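Local coordinates for protein CBIX (Paracoccus pantotrophus, PDB 4CCS) that probably inserts ferrous iron into sirohydrochlorin, the last step of siroheme biosynthesis in denitrifying alpha-proteobacteria, at residues P90-D95 and P207-A212; P99-A104 and P213-M218. All coordinates share one frame; numbering follows the deposited sequence. Where two conformers were deposited one is given.

From the N terminus, the first lobe builds its parallel sheet and, after strand 87-88, enters the loop where contact 1 opens (90-95). Helix 98-113 follows, and contact 2 opens on it (99-104). The chain then forms the second sheet, leaves it after strand 204-205 and closes contact 1 with 207-212 and directly afterwards contact 2 with 213-218. The two long loops therefore cross, each closing about 110 residues after it opened. Contact 1 joins the turns that leave the two sheets; contact 2 joins the starts of the helices that follow. They touch each other, with Phe-92 CE1 lying 3.5 Å from Met-218 CE.

Contact 1 (P90-D95 and P207-A212); sequences PPFGSD and PPVGLA
The ring of Phe-92 reaches across to the turn of 207-212 and overlaps Val-209 and Gly-210. The Val-209 methyl is met at the ring edge, close to the ring plane, with Phe-92 CE2 4.0 Å from Val-209 CG1; Gly-210 CA lies obliquely to the ring, 3.9 Å from Phe-92 CZ. With no side chain at Gly-210, the backbone itself serves as the surface beside Phe-92 CZ. Phe-92 stands with CG opposite the backbone N (chi1 175°), which carries the ring out toward the other turn; Val-209 sets CG1 between its backbone N and carbonyl carbon, on the side facing that ring. The meeting is wholly apolar and buried, and small in area. Each half is a short 3-10 turn after a Pro-Pro pair. In 90-95 Ser-94 N binds Pro-91 O at 2.9 Å; in 207-212 Leu-211 N binds Pro-208 O at 3.2 Å. Near the centre of the chain, each turn links the last strand of one parallel sheet to the next helix: Val-209 also packs on Leu-98, Leu-101 and Leu-105 of helix 98-113, and Phe-92 on Val-215 and Met-218 of helix 215-226.

Contact 2 (P99-A104 and P213-M218); sequences PALCLA and PQVPAM
Leu-101, one turn into helix 98-113, meets the start of helix 215-226 with both branches of its fork. A chi1 of 174° swings CG away from the backbone N, so that the fork reaches 213-218, and the two methyls then divide the partners between them. Leu-101 CD1 goes to Gln-214, 3.4 Å from Gln-214 OE1 and 3.9 Å from Gln-214 CB. Gln-214 is folded at its second torsion (chi2 84°), and its amide is turned so that OE1 lies on the same side as CB; the bent chain thus curls round the methyl, with its amide oxygen in van der Waals contact. Leu-101 CD2 goes to the apolar side, 3.7 Å from Val-215 CG2, where the two side chains run at about a right angle. Further along the same helix, Met-218 SD approaches Leu-101 CD2 more loosely, at 4.4 Å. Met-218 is extended as far as its sulfur and bends only at the last bond. In the backbone under these groups, Met-218 N binds Gln-214 O at 3.1 Å. Next in sequence, Cys-102 and Leu-103 turn to another side of their helix: both pack on Leu-146 of helix 134-146, and Leu-103 also touches a bound D-malate. Helix 98-113, which follows the first sheet, thus lies against a helix of the second half, while helix 215-226, which follows the second sheet, sets Pro-216 on Arg-29 and Val-30 of helix 16-30 in the first. Such an exchange of helices between two similar alpha/beta lobes, each with strand order 2-1-3-4, is consistent with the bilobal chelatase fold.

Contact 1 (P90-D95 and P207-A212)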
loop_
_atom_site.group_PDB
_atom_site.type_symbol
_atom_site.label_atom_id
_atom_site.label_comp_id
_atom_site.label_asym_id
_atom_site.label_seq_id
_atom_site.Cartn_x
_atom_site.Cartn_y
_atom_site.Cartn_z
ATOM N N PRO A 90 -4.199 -12.499 -1.541
ATOM C CA PRO A 90 -4.899 -11.210 -1.553
ATOM C C PRO A 90 -3.857 -10.083 -1.443
ATOM O O PRO A 90 -2.857 -10.238 -0.733
ATOM C CB PRO A 90 -5.776 -11.277 -0.302
ATOM C CG PRO A 90 -6.126 -12.711 -0.199
ATOM C CD PRO A 90 -4.903 -13.463 -0.655
ATOM N N PRO A 91 -4.062 -8.977 -2.168
ATOM C CA PRO A 91 -3.086 -7.885 -2.166
ATOM C C PRO A 91 -2.999 -7.095 -0.855
ATOM O O PRO A 91 -3.920 -7.131 -0.036
ATOM C CB PRO A 91 -3.553 -7.010 -3.327
ATOM C CG PRO A 91 -5.018 -7.202 -3.354
ATOM C CD PRO A 91 -5.207 -8.666 -3.048
ATOM N N PHE A 92 -1.889 -6.343 -0.688
ATOM C CA PHE A 92 -1.603 -5.447 0.437
ATOM C C PHE A 92 -2.831 -4.585 0.800
ATOM O O PHE A 92 -3.161 -4.461 1.982
ATOM C CB PHE A 92 -0.399 -4.527 0.076
ATOM C CG PHE A 92 -0.061 -3.459 1.098
ATOM C CD1 PHE A 92 0.799 -3.728 2.150
ATOM C CD2 PHE A 92 -0.617 -2.186 1.011
ATOM C CE1 PHE A 92 1.108 -2.735 3.099
ATOM C CE2 PHE A 92 -0.328 -1.208 1.970
ATOM C CZ PHE A 92 0.531 -1.491 3.007
ATOM N N GLY A 93 -3.502 -4.000 -0.211
ATOM C CA GLY A 93 -4.660 -3.122 0.019
ATOM C C GLY A 93 -5.852 -3.823 0.698
ATOM O O GLY A 93 -6.597 -3.167 1.428
ATOM N N SER A 94 -6.011 -5.138 0.464
ATOM C CA SER A 94 -7.109 -5.921 1.046
ATOM C C SER A 94 -6.668 -6.700 2.285
ATOM O O SER A 94 -7.435 -7.508 2.815
ATOM C CB SER A 94 -7.707 -6.858 0.000
ATOM O OG SER A 94 -6.790 -7.885 -0.335
ATOM N N ASP A 95 -5.436 -6.460 2.764
ATOM C CA ASP A 95 -4.927 -7.155 3.938
ATOM C C ASP A 95 -5.806 -6.882 5.176
ATOM O O ASP A 95 -6.125 -5.721 5.434
ATOM C CB ASP A 95 -3.467 -6.788 4.211
ATOM C CG ASP A 95 -2.783 -7.803 5.098
ATOM O OD1 ASP A 95 -3.156 -7.891 6.283
ATOM O OD2 ASP A 95 -1.853 -8.502 4.601
ATOM N N PRO A 207 4.364 9.629 6.499
ATOM C CA PRO A 207 5.030 8.802 5.489
ATOM C C PRO A 207 3.968 7.803 4.928
ATOM O O PRO A 207 2.965 7.558 5.624
ATOM C CB PRO A 207 6.095 8.043 6.309
ATOM C CG PRO A 207 6.394 8.921 7.439
ATOM C CD PRO A 207 5.099 9.587 7.786
ATOM N N PRO A 208 4.169 7.239 3.690
ATOM C CA PRO A 208 3.217 6.274 3.125
ATOM C C PRO A 208 3.102 5.043 4.034
ATOM O O PRO A 208 4.082 4.669 4.702
ATOM C CB PRO A 208 3.804 5.941 1.745
ATOM C CG PRO A 208 5.256 6.199 1.890
ATOM C CD PRO A 208 5.358 7.384 2.817
ATOM N N VAL A 209 1.883 4.484 4.134
ATOM C CA VAL A 209 1.567 3.346 5.018
ATOM C C VAL A 209 2.490 2.125 4.783
ATOM O O VAL A 209 2.838 1.462 5.758
ATOM C CB VAL A 209 0.052 2.980 4.971
ATOM C CG1 VAL A 209 -0.367 2.387 3.613
ATOM C CG2 VAL A 209 -0.339 2.059 6.130
ATOM N N GLY A 210 2.920 1.857 3.525
ATOM C CA GLY A 210 3.797 0.722 3.186
ATOM C C GLY A 210 5.153 0.725 3.920
ATOM O O GLY A 210 5.796 -0.328 4.005
ATOM N N LEU A 211 5.579 1.877 4.454
ATOM C CA LEU A 211 6.861 2.004 5.173
ATOM C C LEU A 211 6.734 1.824 6.689
ATOM O O LEU A 211 7.751 1.885 7.388
ATOM C CB LEU A 211 7.555 3.344 4.873
ATOM C CG LEU A 211 7.910 3.648 3.407
ATOM C CD1 LEU A 211 8.553 5.021 3.296
ATOM C CD2 LEU A 211 8.827 2.578 2.802
ATOM N N ALA A 212 5.507 1.603 7.195
ATOM C CA ALA A 212 5.269 1.464 8.638
ATOM C C ALA A 212 6.019 0.280 9.260
ATOM O O ALA A 212 6.179 -0.742 8.600
ATOM C CB ALA A 212 3.776 1.364 8.930
#

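Contact 2 (P99-A104 and P213-M218)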
loop_
_atom_site.group_PDB
_atom_site.type_symbol
_atom_site.label_atom_id
_atom_site.label_comp_id
_atom_site.label_asym_id
_atom_site.label_seq_id
_atom_site.Cartn_x
_atom_site.Cartn_y
_atom_site.Cartn_z
ATOM N N PRO A 99 -6.600 -1.770 8.059
ATOM C CA PRO A 99 -7.345 -0.709 8.765
ATOM C C PRO A 99 -6.826 -0.426 10.172
ATOM O O PRO A 99 -6.744 0.744 10.550
ATOM C CB PRO A 99 -8.803 -1.211 8.752
ATOM C CG PRO A 99 -8.872 -2.082 7.549
ATOM C CD PRO A 99 -7.536 -2.778 7.499
ATOM N N ALA A 100 -6.427 -1.471 10.921
ATOM C CA ALA A 100 -5.881 -1.288 12.282
ATOM C C ALA A 100 -4.522 -0.570 12.208
ATOM O O ALA A 100 -4.250 0.324 13.015
ATOM C CB ALA A 100 -5.734 -2.624 12.977
ATOM N N LEU A 101 -3.709 -0.906 11.196
ATOM C CA LEU A 101 -2.407 -0.235 11.004
ATOM C C LEU A 101 -2.576 1.279 10.760
ATOM O O LEU A 101 -1.866 2.086 11.390
ATOM C CB LEU A 101 -1.593 -0.911 9.876
ATOM C CG LEU A 101 -0.277 -0.215 9.471
ATOM C CD1 LEU A 101 0.668 -0.094 10.662
ATOM C CD2 LEU A 101 0.381 -0.959 8.374
ATOM N N CYS A 102 -3.533 1.662 9.882
ATOM C CA CYS A 102 -3.841 3.066 9.574
ATOM C C CYS A 102 -4.282 3.786 10.832
ATOM O O CYS A 102 -3.847 4.911 11.081
ATOM C CB CYS A 102 -4.899 3.172 8.479
ATOM S SG CYS A 102 -4.356 2.557 6.864
ATOM N N LEU A 103 -5.136 3.129 11.640
ATOM C CA LEU A 103 -5.615 3.720 12.896
ATOM C C LEU A 103 -4.479 3.949 13.898
ATOM O O LEU A 103 -4.399 5.031 14.471
ATOM C CB LEU A 103 -6.775 2.901 13.511
ATOM C CG LEU A 103 -7.433 3.488 14.777
ATOM C CD1 LEU A 103 -8.051 4.859 14.513
ATOM C CD2 LEU A 103 -8.506 2.532 15.334
ATOM N N ALA A 104 -3.592 2.964 14.083
ATOM C CA ALA A 104 -2.466 3.091 15.013
ATOM C C ALA A 104 -1.510 4.220 14.571
ATOM O O ALA A 104 -1.065 5.005 15.406
ATOM C CB ALA A 104 -1.718 1.777 15.095
ATOM N N PRO A 213 6.440 0.388 10.547
ATOM C CA PRO A 213 7.179 -0.722 11.178
ATOM C C PRO A 213 6.398 -2.021 11.299
ATOM O O PRO A 213 7.004 -3.092 11.293
ATOM C CB PRO A 213 7.609 -0.168 12.549
ATOM C CG PRO A 213 6.965 1.153 12.707
ATOM C CD PRO A 213 6.520 1.631 11.347
ATOM N N GLN A 214 5.051 -1.950 11.348
ATOM C CA GLN A 214 4.229 -3.159 11.494
ATOM C C GLN A 214 3.911 -3.866 10.178
ATOM O O GLN A 214 3.286 -4.917 10.219
ATOM C CB GLN A 214 2.926 -2.871 12.261
ATOM C CG GLN A 214 3.132 -2.266 13.643
ATOM C CD GLN A 214 3.326 -0.762 13.656
ATOM O OE1 GLN A 214 3.404 -0.093 12.616
ATOM N NE2 GLN A 214 3.470 -0.189 14.842
ATOM N N VAL A 215 4.303 -3.293 9.013
ATOM C CA VAL A 215 4.001 -3.917 7.720
ATOM C C VAL A 215 4.628 -5.334 7.587
ATOM O O VAL A 215 3.897 -6.233 7.191
ATOM C CB VAL A 215 4.329 -2.993 6.509
ATOM C CG1 VAL A 215 4.267 -3.764 5.187
ATOM C CG2 VAL A 215 3.392 -1.785 6.480
ATOM N N PRO A 216 5.933 -5.555 7.908
ATOM C CA PRO A 216 6.470 -6.927 7.783
ATOM C C PRO A 216 5.653 -7.992 8.552
ATOM O O PRO A 216 5.356 -9.033 7.984
ATOM C CB PRO A 216 7.907 -6.801 8.295
ATOM C CG PRO A 216 8.267 -5.384 8.006
ATOM C CD PRO A 216 7.008 -4.605 8.264
ATOM N N ALA A 217 5.216 -7.689 9.791
ATOM C CA ALA A 217 4.408 -8.622 10.603
ATOM C C ALA A 217 3.045 -8.870 9.974
ATOM O O ALA A 217 2.597 -10.012 9.926
ATOM C CB ALA A 217 4.257 -8.092 12.024
ATOM N N MET A 218 2.440 -7.820 9.377
ATOM C CA MET A 218 1.165 -7.914 8.676
ATOM C C MET A 218 1.285 -8.864 7.471
ATOM O O MET A 218 0.456 -9.760 7.310
ATOM C CB MET A 218 0.686 -6.499 8.262
ATOM C CG MET A 218 -0.668 -6.483 7.620
ATOM S SD MET A 218 -1.170 -4.863 6.965
ATOM C CE MET A 218 -0.400 -4.942 5.360
#